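Local coordinates for protein phenylalanine hydroxylase (Colwellia psychrerythraea, PDB 2V27) that probably hydroxylates L-phenylalanine to L-tyrosine with molecular oxygen, tetrahydrobiopterin and a non-haem iron, the first step of phenylalanine degradation, at residues Ile18-Ser21 with Thr22-Leu26. Sequence-based numbering, arbitrary orientation.
Sequences IEWS and TEENL
Ser21 and Glu24 form a capping box at the start of helix 22-38. Ser21 is the N-cap. Its OG accepts from the backbone N of Glu24 at 2.9 Å. In return, the backbone N of Ser21 donates to OE1 of Glu24 at 2.8 Å, and this bond is nearly straight (169°). OE1 is met on its anti side, 17° out of the carboxylate plane. The first torsion of Ser21 (chi1 79°) sets OG between its own backbone N and carbonyl carbon, where it can accept from Glu24 N. Glu24 CG lies anti to the carbonyl carbon, and the extended chain carries the carboxylate back to the cap. The first helical backbone bond runs from Asn25 N to Ser21 O at 2.9 Å.

The packing contacts involve Trp20. Glu24 OE1 lies at the edge of the indole, 3.5 Å from Trp20 CE3. Asn25 OD1 comes within 3.6 Å of Trp20 CB, and this oxygen also accepts from the backbone N of Ile61. On one face of the indole, Ile18 CG2 packs toward the rim.

Lys10 forms a salt bridge with Glu24 OE1, and Thr5 hydrogen-bonds to OE2. The carboxylate of Glu23 reaches outside the turn, where OE2 forms a salt bridge with Arg109.

With an alanine at Glu24, the Ser21 amide would probably lose its acceptor and Lys10 its carboxylate partner. The box thus satisfies backbone amides on both sides of the helix start, while Lys10 probably stabilises the buried carboxylate in its charged form.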
loop_
_atom_site.group_PDB
_atom_site.type_symbol
_atom_site.label_atom_id
_atom_site.label_comp_id
_atom_site.label_asym_id
_atom_site.label_seq_id
_atom_site.Cartn_x
_atom_site.Cartn_y
_atom_site.Cartn_z
ATOM N N ILE B 18 17.279 -31.643 3.003
ATOM C CA ILE B 18 16.330 -31.030 3.940
ATOM C C ILE B 18 15.093 -31.905 4.061
ATOM O O ILE B 18 14.513 -32.343 3.044
ATOM C CB ILE B 18 15.910 -29.557 3.540
ATOM C CG1 ILE B 18 17.113 -28.624 3.594
ATOM C CG2 ILE B 18 14.792 -29.023 4.485
ATOM C CD1 ILE B 18 16.940 -27.276 2.897
ATOM N N GLU B 19 14.730 -32.192 5.310
ATOM C CA GLU B 19 13.518 -32.942 5.563
ATOM C C GLU B 19 12.339 -32.007 5.707
ATOM O O GLU B 19 12.267 -31.202 6.647
ATOM C CB GLU B 19 13.654 -33.841 6.802
ATOM C CG GLU B 19 12.464 -34.731 6.973
ATOM C CD GLU B 19 12.778 -35.904 7.814
ATOM O OE1 GLU B 19 12.591 -35.802 9.042
ATOM O OE2 GLU B 19 13.237 -36.900 7.246
ATOM N N TRP B 20 11.448 -32.101 4.725
ATOM C CA TRP B 20 10.246 -31.288 4.698
ATOM C C TRP B 20 9.110 -32.157 5.188
ATOM O O TRP B 20 8.989 -33.326 4.781
ATOM C CB TRP B 20 9.953 -30.795 3.263
ATOM C CG TRP B 20 11.015 -29.863 2.733
ATOM C CD1 TRP B 20 12.009 -30.174 1.821
ATOM C CD2 TRP B 20 11.221 -28.502 3.102
ATOM N NE1 TRP B 20 12.796 -29.062 1.592
ATOM C CE2 TRP B 20 12.329 -28.023 2.351
ATOM C CE3 TRP B 20 10.544 -27.607 3.938
ATOM C CZ2 TRP B 20 12.792 -26.697 2.440
ATOM C CZ3 TRP B 20 11.007 -26.296 4.031
ATOM C CH2 TRP B 20 12.118 -25.844 3.263
ATOM N N SER B 21 8.266 -31.565 6.031
ATOM C CA SER B 21 7.083 -32.280 6.521
ATOM C C SER B 21 6.019 -32.493 5.457
ATOM O O SER B 21 6.019 -31.834 4.409
ATOM C CB SER B 21 6.497 -31.543 7.701
ATOM O OG SER B 21 5.739 -30.443 7.241
ATOM N N THR B 22 5.111 -33.428 5.709
ATOM C CA THR B 22 3.982 -33.668 4.801
ATOM C C THR B 22 3.162 -32.374 4.639
ATOM O O THR B 22 2.710 -32.067 3.520
ATOM C CB THR B 22 3.085 -34.773 5.349
ATOM O OG1 THR B 22 2.963 -34.569 6.755
ATOM C CG2 THR B 22 3.717 -36.157 5.096
ATOM N N GLU B 23 3.010 -31.621 5.732
ATOM C CA GLU B 23 2.318 -30.306 5.688
ATOM C C GLU B 23 3.061 -29.277 4.829
ATOM O O GLU B 23 2.440 -28.543 4.067
ATOM C CB GLU B 23 2.060 -29.729 7.090
ATOM C CG GLU B 23 1.503 -28.304 7.100
ATOM C CD GLU B 23 0.059 -28.169 6.579
ATOM O OE1 GLU B 23 -0.524 -29.099 5.943
ATOM O OE2 GLU B 23 -0.495 -27.080 6.821
ATOM N N GLU B 24 4.383 -29.216 4.974
ATOM C CA GLU B 24 5.190 -28.298 4.140
ATOM C C GLU B 24 5.071 -28.685 2.660
ATOM O O GLU B 24 4.930 -27.806 1.782
ATOM C CB GLU B 24 6.632 -28.271 4.669
ATOM C CG GLU B 24 6.742 -27.493 5.941
ATOM C CD GLU B 24 7.990 -27.767 6.722
ATOM O OE1 GLU B 24 8.589 -28.860 6.582
ATOM O OE2 GLU B 24 8.378 -26.848 7.460
ATOM N N ASN B 25 5.094 -29.978 2.356
ATOM C CA ASN B 25 4.947 -30.443 0.972
ATOM C C ASN B 25 3.558 -30.139 0.413
ATOM O O ASN B 25 3.412 -29.808 -0.759
ATOM C CB ASN B 25 5.236 -31.954 0.854
ATOM C CG ASN B 25 6.725 -32.282 0.974
ATOM O OD1 ASN B 25 7.628 -31.477 0.584
ATOM N ND2 ASN B 25 6.995 -33.490 1.495
ATOM N N LEU B 26 2.539 -30.264 1.259
ATOM C CA LEU B 26 1.183 -29.921 0.861
ATOM C C LEU B 26 1.060 -28.417 0.577
ATOM O O LEU B 26 0.369 -28.049 -0.382
ATOM C CB LEU B 26 0.196 -30.361 1.946
ATOM C CG LEU B 26 -1.285 -30.381 1.583
ATOM C CD1 LEU B 26 -1.560 -31.347 0.448
ATOM C CD2 LEU B 26 -2.094 -30.818 2.834
#